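TRNA nucleotidyl transferase-related protein (PDB 3H38) is the C-terminal, CCA-adding part of a longer protein, a class II enzyme using CTP, ATP and magnesium to build the CCA end of tRNA. Local coordinates at residues F247-Y252 with E289-E294; E258-L263 with Y281-V286; N311-V316 with I348-A353. One frame throughout, in Å; residues are numbered along the deposited sequence.

How the interactions relate
All three contacts lie in the all-helical middle of the elongated chain, away from the nucleotide and magnesium sites. Interaction 2 joins helices 254-274 and 279-287 and is nested within the longer loop closed by interaction 1, which brings the 247-252 loop against the entry to helix 293-302. Interaction 3, between helices 309-328 and 345-352, follows along the chain. Centres of interactions 2 and 3 are about 9 Å apart; interaction 1 lies about 14 Å from interaction 2 and about 15 Å from interaction 3. Arg314 bridges interactions 3 and 1, reaching Tyr291 O and Asp293, and the Lys259-Glu289 salt bridge ties interaction 2 to interaction 1. The contacts are thus three joints of one helical region.

Interaction 1 of 3, residues F247-Y252 with E289-E294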
loop_
_atom_site.group_PDB
_atom_site.type_symbol
_atom_site.label_atom_id
_atom_site.label_comp_id
_atom_site.label_asym_id
_atom_site.label_seq_id
_atom_site.Cartn_x
_atom_site.Cartn_y
_atom_site.Cartn_z
ATOM N N PHE A 247 12.339 2.199 11.565
ATOM C CA PHE A 247 11.821 2.725 12.834
ATOM C C PHE A 247 12.733 2.255 13.947
ATOM O O PHE A 247 12.673 1.103 14.365
ATOM C CB PHE A 247 10.397 2.239 13.097
ATOM C CG PHE A 247 9.526 2.289 11.894
ATOM C CD1 PHE A 247 9.373 1.176 11.095
ATOM C CD2 PHE A 247 8.911 3.473 11.520
ATOM C CE1 PHE A 247 8.592 1.235 9.950
ATOM C CE2 PHE A 247 8.138 3.544 10.380
ATOM C CZ PHE A 247 7.968 2.417 9.593
ATOM N N PRO A 248 13.573 3.167 14.436
ATOM C CA PRO A 248 14.757 2.895 15.254
ATOM C C PRO A 248 14.403 2.496 16.681
ATOM O O PRO A 248 15.265 2.040 17.427
ATOM C CB PRO A 248 15.496 4.245 15.250
ATOM C CG PRO A 248 14.735 5.129 14.246
ATOM C CD PRO A 248 13.346 4.608 14.262
ATOM N N LYS A 249 13.150 2.693 17.063
ATOM C CA LYS A 249 12.687 2.274 18.376
ATOM C C LYS A 249 11.731 1.087 18.339
ATOM O O LYS A 249 11.213 0.681 19.379
ATOM C CB LYS A 249 12.026 3.435 19.112
ATOM C CG LYS A 249 12.880 4.005 20.207
ATOM C CD LYS A 249 14.048 4.762 19.654
ATOM C CE LYS A 249 15.046 5.060 20.756
ATOM N NZ LYS A 249 16.034 6.087 20.326
ATOM N N THR A 250 11.473 0.543 17.154
ATOM C CA THR A 250 10.625 -0.648 17.072
ATOM C C THR A 250 11.446 -1.934 16.887
ATOM O O THR A 250 12.320 -2.045 16.001
ATOM C CB THR A 250 9.480 -0.598 15.988
ATOM O OG1 THR A 250 9.833 -1.411 14.874
ATOM C CG2 THR A 250 9.138 0.803 15.513
ATOM N N TYR A 251 11.135 -2.900 17.740
ATOM C CA TYR A 251 11.781 -4.200 17.749
ATOM C C TYR A 251 10.726 -5.220 17.376
ATOM O O TYR A 251 9.692 -5.336 18.060
ATOM C CB TYR A 251 12.355 -4.480 19.145
ATOM C CG TYR A 251 13.098 -3.278 19.640
ATOM C CD1 TYR A 251 14.408 -3.027 19.229
ATOM C CD2 TYR A 251 12.473 -2.350 20.467
ATOM C CE1 TYR A 251 15.088 -1.898 19.654
ATOM C CE2 TYR A 251 13.145 -1.212 20.903
ATOM C CZ TYR A 251 14.452 -0.991 20.493
ATOM O OH TYR A 251 15.114 0.138 20.932
ATOM N N TYR A 252 10.965 -5.933 16.272
ATOM C CA TYR A 252 10.014 -6.935 15.824
ATOM C C TYR A 252 10.256 -8.247 16.546
ATOM O O TYR A 252 11.196 -8.970 16.215
ATOM C CB TYR A 252 10.130 -7.184 14.337
ATOM C CG TYR A 252 8.876 -7.824 13.769
ATOM C CD1 TYR A 252 7.726 -7.057 13.557
ATOM C CD2 TYR A 252 8.822 -9.192 13.486
ATOM C CE1 TYR A 252 6.571 -7.612 13.048
ATOM C CE2 TYR A 252 7.648 -9.773 12.958
ATOM C CZ TYR A 252 6.536 -8.966 12.740
ATOM O OH TYR A 252 5.376 -9.487 12.224
ATOM N N GLU A 289 4.087 1.460 19.174
ATOM C CA GLU A 289 3.809 1.328 20.595
ATOM C C GLU A 289 5.041 1.656 21.436
ATOM O O GLU A 289 6.161 1.250 21.100
ATOM C CB GLU A 289 3.309 -0.078 20.923
ATOM C CG GLU A 289 1.888 -0.331 20.442
ATOM C CD GLU A 289 1.360 -1.700 20.863
ATOM O OE1 GLU A 289 0.128 -1.895 20.805
ATOM O OE2 GLU A 289 2.171 -2.580 21.251
ATOM N N PHE A 290 4.822 2.416 22.508
ATOM C CA PHE A 290 5.829 2.638 23.560
ATOM C C PHE A 290 6.954 3.574 23.152
ATOM O O PHE A 290 8.035 3.585 23.758
ATOM C CB PHE A 290 6.376 1.308 24.081
ATOM C CG PHE A 290 5.313 0.411 24.635
ATOM C CD1 PHE A 290 5.002 -0.783 24.009
ATOM C CD2 PHE A 290 4.592 0.790 25.768
ATOM C CE1 PHE A 290 4.012 -1.603 24.501
ATOM C CE2 PHE A 290 3.599 -0.024 26.272
ATOM C CZ PHE A 290 3.304 -1.223 25.637
ATOM N N TYR A 291 6.677 4.375 22.131
ATOM C CA TYR A 291 7.639 5.344 21.644
ATOM C C TYR A 291 7.645 6.567 22.548
ATOM O O TYR A 291 6.603 7.136 22.868
ATOM C CB TYR A 291 7.309 5.759 20.203
ATOM C CG TYR A 291 8.112 5.051 19.136
ATOM C CD1 TYR A 291 8.786 5.779 18.167
ATOM C CD2 TYR A 291 8.194 3.664 19.093
ATOM C CE1 TYR A 291 9.532 5.150 17.181
ATOM C CE2 TYR A 291 8.941 3.018 18.104
ATOM C CZ TYR A 291 9.608 3.777 17.149
ATOM O OH TYR A 291 10.360 3.186 16.158
ATOM N N ASP A 292 8.837 6.956 22.964
ATOM C CA ASP A 292 9.032 8.194 23.696
ATOM C C ASP A 292 8.772 9.395 22.776
ATOM O O ASP A 292 8.852 9.281 21.552
ATOM C CB ASP A 292 10.456 8.229 24.250
ATOM C CG ASP A 292 11.489 7.673 23.258
ATOM O OD1 ASP A 292 11.248 6.600 22.629
ATOM O OD2 ASP A 292 12.553 8.310 23.127
ATOM N N ASP A 293 8.533 10.545 23.359
ATOM C CA ASP A 293 8.150 11.729 22.645
ATOM C C ASP A 293 9.133 12.199 21.598
ATOM O O ASP A 293 8.746 12.695 20.586
ATOM C CB ASP A 293 7.951 12.850 23.651
ATOM C CG ASP A 293 6.567 12.864 24.228
ATOM O OD1 ASP A 293 5.664 12.387 23.549
ATOM O OD2 ASP A 293 6.354 13.364 25.334
ATOM N N GLU A 294 10.413 12.093 21.868
ATOM C CA GLU A 294 11.434 12.534 20.926
ATOM C C GLU A 294 11.647 11.488 19.835
ATOM O O GLU A 294 11.929 11.827 18.682
ATOM C CB GLU A 294 12.749 12.869 21.639
ATOM C CG GLU A 294 13.276 11.789 22.568
ATOM C CD GLU A 294 12.383 11.561 23.784
ATOM O OE1 GLU A 294 11.408 10.790 23.669
ATOM O OE2 GLU A 294 12.659 12.139 24.859
HETATM O O HOH W 1 9.147 1.409 21.673
#
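Tyr291 has a chi1 of -99°, away from a staggered value, and this turns its ring toward Lys249, whose CB lies over one face of it. The lysine chain then bends at chi2 (71°) and carries its end away from the ring. The CH-pi geometry supports this reading: CB is 3.5 Å from the centroid of the Tyr291 ring and 26° off its normal, displaced toward the rim.

The phenol reaches into the type I beta turn from Phe247 to Thr250. Lys249 N donates to Tyr291 OH at 3.0 Å, through a rather bent bond. The placement of that oxygen is doubtful because it crowds Thr250 CG2 in the model. The turn itself is closed by Thr250 N to Phe247 O at 3.1 Å.

A water joins the two backbones independently of the ring, donating to Lys249 O at 3.2 Å and to Glu289 O at 3.0 Å. Lys249 NZ stays 5.0 Å from Asp292 OD2, too far for a salt bridge, though the opposite charges may still attract. That carboxylate is engaged by Ser295, and Asp292 occupies the N-cap position of helix 293-302.

In the fold, this contact sets the loop between helices 242-246 and 254-274 against the start of helix 293-302. Val299 of that helix touches both Pro248 and Tyr291, while Thr250 also packs on Ile243 of helix 242-246.

Interaction 2 of 3, residues E258-L263 with Y281-V286; sequences EKMENL and YAVLHV
Met260 and Leu263 meet Val283, with Leu263 also reaching Ala282 and Val286, across an antiparallel helical hairpin formed by helices 254-274 and 279-287, which are consecutive in the chain. The axes of the two short segments approach to 10.4 Å, and their directions differ by 153°. Met260 and Val286 have the nearest CA atoms.

The contact is apolar, with no hydrogen bond between the segments. Leu263 reaches furthest along the partner helix. Its chi1 (-170°, CG anti to the backbone N) puts CG on the side of the partner helix, and the branches then meet different residues: CD2 lies 4.4 Å from Ala282 CB, and CD1 lies 4.2 Å from Val283 CG2. The side chains of Leu263 and Val283 cross at about a right angle. At the other end of the contact Lys259 lies alongside Val286 with its aliphatic chain, CB 4.3 Å from Val286 CG1. The methionine chain folds at chi2 and chi3 and brings its sulfur to Val283; its terminal methyl is modelled implausibly close to Val286, so that part of the fit is doubtful. Leu263 also touches Cys349, which places helix 345-352 beside the hairpin.

Polar interactions belong to the surroundings. Lys259 NZ forms a salt bridge with Glu289 beyond the end of helix 279-287. Each segment keeps helical backbone bonds, for example Leu263 N to Lys259 O at 2.7 Å and His285 N to Tyr281 O at 2.9 Å.

Two further apolar approaches each end on a valine: Leu263 CG is 4.3 Å from Val286 CG2, and Met260 SD is 3.9 Å from Val283 CG1.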
loop_
_atom_site.group_PDB
_atom_site.type_symbol
_atom_site.label_atom_id
_atom_site.label_comp_id
_atom_site.label_asym_id
_atom_site.label_seq_id
_atom_site.Cartn_x
_atom_site.Cartn_y
_atom_site.Cartn_z
ATOM N N GLU A 258 2.810 -11.549 16.734
ATOM C CA GLU A 258 1.500 -12.085 17.069
ATOM C C GLU A 258 0.487 -10.999 16.880
ATOM O O GLU A 258 -0.597 -11.240 16.351
ATOM C CB GLU A 258 1.436 -12.597 18.521
ATOM C CG GLU A 258 2.438 -13.694 18.835
ATOM C CD GLU A 258 2.179 -14.385 20.185
ATOM O OE1 GLU A 258 2.691 -15.515 20.374
ATOM O OE2 GLU A 258 1.472 -13.803 21.052
ATOM N N LYS A 259 0.831 -9.799 17.335
ATOM C CA LYS A 259 -0.115 -8.693 17.270
ATOM C C LYS A 259 -0.320 -8.406 15.820
ATOM O O LYS A 259 -1.432 -8.141 15.377
ATOM C CB LYS A 259 0.434 -7.446 17.937
ATOM C CG LYS A 259 0.531 -7.518 19.430
ATOM C CD LYS A 259 1.426 -6.373 19.932
ATOM C CE LYS A 259 1.494 -6.327 21.461
ATOM N NZ LYS A 259 2.443 -5.293 21.951
ATOM N N MET A 260 0.753 -8.442 15.070
ATOM C CA MET A 260 0.698 -8.174 13.670
ATOM C C MET A 260 -0.146 -9.201 12.949
ATOM O O MET A 260 -0.957 -8.850 12.132
ATOM C CB MET A 260 2.105 -8.108 13.126
ATOM C CG MET A 260 2.324 -7.173 12.008
ATOM S SD MET A 260 1.740 -5.499 12.132
ATOM C CE MET A 260 2.312 -5.033 13.674
ATOM N N GLU A 261 0.017 -10.462 13.283
ATOM C CA GLU A 261 -0.884 -11.482 12.759
ATOM C C GLU A 261 -2.369 -11.213 13.106
ATOM O O GLU A 261 -3.212 -11.141 12.212
ATOM C CB GLU A 261 -0.446 -12.854 13.236
ATOM C CG GLU A 261 -1.351 -13.958 12.802
ATOM C CD GLU A 261 -0.830 -15.314 13.226
ATOM O OE1 GLU A 261 0.320 -15.367 13.723
ATOM O OE2 GLU A 261 -1.566 -16.321 13.065
ATOM N N ASN A 262 -2.685 -11.036 14.390
ATOM C CA ASN A 262 -4.030 -10.618 14.782
ATOM C C ASN A 262 -4.508 -9.412 13.991
ATOM O O ASN A 262 -5.664 -9.352 13.568
ATOM C CB ASN A 262 -4.110 -10.267 16.271
ATOM C CG ASN A 262 -3.824 -11.454 17.177
ATOM O OD1 ASN A 262 -3.447 -11.287 18.338
ATOM N ND2 ASN A 262 -3.982 -12.653 16.647
ATOM N N LEU A 263 -3.611 -8.444 13.824
ATOM C CA LEU A 263 -3.916 -7.192 13.151
ATOM C C LEU A 263 -4.526 -7.483 11.784
ATOM O O LEU A 263 -5.665 -7.124 11.524
ATOM C CB LEU A 263 -2.629 -6.375 12.999
ATOM C CG LEU A 263 -2.617 -4.911 12.536
ATOM C CD1 LEU A 263 -2.053 -4.770 11.126
ATOM C CD2 LEU A 263 -3.975 -4.231 12.694
ATOM N N TYR A 281 -1.301 3.228 8.579
ATOM C CA TYR A 281 -1.485 3.668 9.952
ATOM C C TYR A 281 -1.870 2.531 10.903
ATOM O O TYR A 281 -1.438 2.511 12.059
ATOM C CB TYR A 281 -2.548 4.745 10.007
ATOM C CG TYR A 281 -2.003 6.089 9.692
ATOM C CD1 TYR A 281 -2.034 7.091 10.636
ATOM C CD2 TYR A 281 -1.412 6.354 8.461
ATOM C CE1 TYR A 281 -1.519 8.318 10.375
ATOM C CE2 TYR A 281 -0.883 7.603 8.187
ATOM C CZ TYR A 281 -0.951 8.572 9.157
ATOM O OH TYR A 281 -0.460 9.813 8.953
ATOM N N ALA A 282 -2.691 1.605 10.421
ATOM C CA ALA A 282 -3.032 0.444 11.222
ATOM C C ALA A 282 -1.736 -0.219 11.665
ATOM O O ALA A 282 -1.542 -0.495 12.855
ATOM C CB ALA A 282 -3.866 -0.522 10.421
ATOM N N VAL A 283 -0.838 -0.456 10.711
ATOM C CA VAL A 283 0.441 -1.104 11.020
ATOM C C VAL A 283 1.324 -0.249 11.922
ATOM O O VAL A 283 2.114 -0.772 12.703
ATOM C CB VAL A 283 1.238 -1.475 9.743
ATOM C CG1 VAL A 283 2.481 -2.266 10.104
ATOM C CG2 VAL A 283 0.389 -2.306 8.831
ATOM N N LEU A 284 1.204 1.066 11.819
ATOM C CA LEU A 284 2.022 1.927 12.667
ATOM C C LEU A 284 1.515 1.921 14.110
ATOM O O LEU A 284 2.295 2.107 15.052
ATOM C CB LEU A 284 2.079 3.360 12.128
ATOM C CG LEU A 284 2.763 3.631 10.786
ATOM C CD1 LEU A 284 2.743 5.126 10.448
ATOM C CD2 LEU A 284 4.191 3.122 10.778
ATOM N N HIS A 285 0.211 1.709 14.285
ATOM C CA HIS A 285 -0.351 1.589 15.629
ATOM C C HIS A 285 0.431 0.531 16.399
ATOM O O HIS A 285 0.665 0.682 17.590
ATOM C CB HIS A 285 -1.833 1.242 15.603
ATOM C CG HIS A 285 -2.736 2.430 15.582
ATOM N ND1 HIS A 285 -3.388 2.891 16.707
ATOM C CD2 HIS A 285 -3.128 3.246 14.568
ATOM C CE1 HIS A 285 -4.141 3.929 16.394
ATOM N NE2 HIS A 285 -4.003 4.158 15.093
ATOM N N VAL A 286 0.872 -0.514 15.699
ATOM C CA VAL A 286 1.657 -1.569 16.330
ATOM C C VAL A 286 3.134 -1.214 16.430
ATOM O O VAL A 286 3.710 -1.216 17.512
ATOM C CB VAL A 286 1.502 -2.924 15.620
ATOM C CG1 VAL A 286 2.349 -3.976 16.334
ATOM C CG2 VAL A 286 0.029 -3.347 15.610
#

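Interaction 3 of 3, residues N311-V316 with I348-A353; sequences NEIRHV and ICHFLA
Helices 309-328 and 345-352 pack in a buried contact in which their two short segments run roughly parallel and Val316 of the first meets His350 and Phe351 of the second. The segment axes approach to 10.0 Å with a signed crossing angle of -31°.

The branched end of Val316 lies between the two rings, and each methyl also borders the ring it does not face. With CG1 anti to the backbone N (chi1 174°), that branch lies over the middle of the His350 imidazole, although the model places it tighter than a C-H can sit and the exact spacing is doubtful. CG2 lies over the Phe351 face, offset toward its rim: it is 4.0 Å from the centroid of the Phe351 ring and 14° off its normal, a CH-pi contact, and 3.9 Å from Phe351 CE1. A looser approach completes the phenylalanine's side of the contact, His315 CD2 lying 4.5 Å from Phe351 CZ. The polar end of that histidine is engaged elsewhere, with NE2 bonded to Leu339 O.

Neighbouring helices border this pair. His350 also meets the His285 ring of helix 279-287, while Phe351 extends along helix 309-328 to Ser319 and Leu323. On the far side of helix 345-352, Cys349 and Leu352 pack on helix 254-274, and Leu352 touches helix 357-371.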
loop_
_atom_site.group_PDB
_atom_site.type_symbol
_atom_site.label_atom_id
_atom_site.label_comp_id
_atom_site.label_asym_id
_atom_site.label_seq_id
_atom_site.Cartn_x
_atom_site.Cartn_y
_atom_site.Cartn_z
ATOM N N ASN A 311 -1.062 10.085 20.294
ATOM C CA ASN A 311 -2.114 10.053 21.306
ATOM C C ASN A 311 -2.952 8.775 21.246
ATOM O O ASN A 311 -3.245 8.180 22.292
ATOM C CB ASN A 311 -3.045 11.265 21.187
ATOM C CG ASN A 311 -2.347 12.572 21.467
ATOM O OD1 ASN A 311 -1.468 12.645 22.322
ATOM N ND2 ASN A 311 -2.739 13.622 20.743
ATOM N N GLU A 312 -3.344 8.379 20.029
ATOM C CA GLU A 312 -4.269 7.256 19.803
ATOM C C GLU A 312 -3.609 5.916 20.052
ATOM O O GLU A 312 -4.222 4.998 20.610
ATOM C CB GLU A 312 -4.815 7.278 18.381
ATOM C CG GLU A 312 -5.567 8.558 18.031
ATOM C CD GLU A 312 -5.372 8.986 16.577
ATOM O OE1 GLU A 312 -5.118 10.188 16.351
ATOM O OE2 GLU A 312 -5.460 8.127 15.668
ATOM N N ILE A 313 -2.357 5.812 19.623
ATOM C CA ILE A 313 -1.542 4.645 19.902
ATOM C C ILE A 313 -1.426 4.474 21.407
ATOM O O ILE A 313 -1.644 3.388 21.942
ATOM C CB ILE A 313 -0.141 4.792 19.268
ATOM C CG1 ILE A 313 -0.251 4.621 17.748
ATOM C CG2 ILE A 313 0.847 3.806 19.879
ATOM C CD1 ILE A 313 1.079 4.727 16.984
ATOM N N ARG A 314 -1.111 5.570 22.083
ATOM C CA ARG A 314 -0.893 5.559 23.516
ATOM C C ARG A 314 -2.154 5.171 24.260
ATOM O O ARG A 314 -2.092 4.468 25.264
ATOM C CB ARG A 314 -0.353 6.907 23.988
ATOM C CG ARG A 314 1.096 7.078 23.594
ATOM C CD ARG A 314 1.699 8.364 24.098
ATOM N NE ARG A 314 3.157 8.294 24.019
ATOM C CZ ARG A 314 3.952 9.358 23.969
ATOM N NH1 ARG A 314 5.269 9.203 23.897
ATOM N NH2 ARG A 314 3.426 10.574 23.993
ATOM N N HIS A 315 -3.301 5.608 23.758
ATOM C CA HIS A 315 -4.559 5.187 24.353
ATOM C C HIS A 315 -4.649 3.660 24.336
ATOM O O HIS A 315 -4.971 3.045 25.344
ATOM C CB HIS A 315 -5.749 5.832 23.632
ATOM C CG HIS A 315 -7.089 5.411 24.167
ATOM N ND1 HIS A 315 -7.428 5.515 25.508
ATOM C CD2 HIS A 315 -8.182 4.903 23.552
ATOM C CE1 HIS A 315 -8.659 5.082 25.685
ATOM N NE2 HIS A 315 -9.147 4.709 24.513
ATOM N N VAL A 316 -4.320 3.043 23.202
ATOM C CA VAL A 316 -4.433 1.588 23.084
ATOM C C VAL A 316 -3.362 0.892 23.916
ATOM O O VAL A 316 -3.660 -0.012 24.695
ATOM C CB VAL A 316 -4.412 1.113 21.592
ATOM C CG1 VAL A 316 -4.391 -0.413 21.472
ATOM C CG2 VAL A 316 -5.610 1.665 20.855
ATOM N N ILE A 348 -9.231 0.754 16.234
ATOM C CA ILE A 348 -10.032 -0.440 16.452
ATOM C C ILE A 348 -9.186 -1.648 16.122
ATOM O O ILE A 348 -9.001 -2.533 16.962
ATOM C CB ILE A 348 -11.305 -0.438 15.589
ATOM C CG1 ILE A 348 -12.375 0.461 16.220
ATOM C CG2 ILE A 348 -11.826 -1.843 15.403
ATOM C CD1 ILE A 348 -13.679 0.460 15.472
ATOM N N CYS A 349 -8.660 -1.663 14.898
ATOM C CA CYS A 349 -7.739 -2.708 14.448
ATOM C C CYS A 349 -6.678 -2.956 15.508
ATOM O O CYS A 349 -6.374 -4.100 15.861
ATOM C CB CYS A 349 -7.038 -2.258 13.169
ATOM S SG CYS A 349 -8.139 -1.798 11.821
ATOM N N HIS A 350 -6.121 -1.853 16.005
ATOM C CA HIS A 350 -5.079 -1.869 17.014
ATOM C C HIS A 350 -5.586 -2.611 18.257
ATOM O O HIS A 350 -4.876 -3.419 18.833
ATOM C CB HIS A 350 -4.678 -0.419 17.331
ATOM C CG HIS A 350 -3.472 -0.280 18.201
ATOM N ND1 HIS A 350 -2.652 -1.344 18.534
ATOM C CD2 HIS A 350 -2.912 0.815 18.781
ATOM C CE1 HIS A 350 -1.665 -0.916 19.298
ATOM N NE2 HIS A 350 -1.802 0.390 19.470
ATOM N N PHE A 351 -6.822 -2.357 18.663
ATOM C CA PHE A 351 -7.397 -3.166 19.734
ATOM C C PHE A 351 -7.486 -4.630 19.307
ATOM O O PHE A 351 -7.125 -5.538 20.067
ATOM C CB PHE A 351 -8.759 -2.635 20.172
ATOM C CG PHE A 351 -8.681 -1.550 21.214
ATOM C CD1 PHE A 351 -9.273 -0.313 20.997
ATOM C CD2 PHE A 351 -8.004 -1.765 22.410
ATOM C CE1 PHE A 351 -9.201 0.692 21.964
ATOM C CE2 PHE A 351 -7.929 -0.767 23.382
ATOM C CZ PHE A 351 -8.526 0.464 23.156
ATOM N N LEU A 352 -7.920 -4.864 18.076
ATOM C CA LEU A 352 -8.018 -6.241 17.613
ATOM C C LEU A 352 -6.659 -6.931 17.482
ATOM O O LEU A 352 -6.584 -8.167 17.491
ATOM C CB LEU A 352 -8.807 -6.328 16.309
ATOM C CG LEU A 352 -10.312 -6.083 16.462
ATOM C CD1 LEU A 352 -10.902 -5.579 15.157
ATOM C CD2 LEU A 352 -11.019 -7.342 16.934
ATOM N N ALA A 353 -5.582 -6.152 17.379
ATOM C CA ALA A 353 -4.260 -6.773 17.260
ATOM C C ALA A 353 -3.872 -7.550 18.520
ATOM O O ALA A 353 -2.997 -8.404 18.485
ATOM C CB ALA A 353 -3.181 -5.746 16.905
#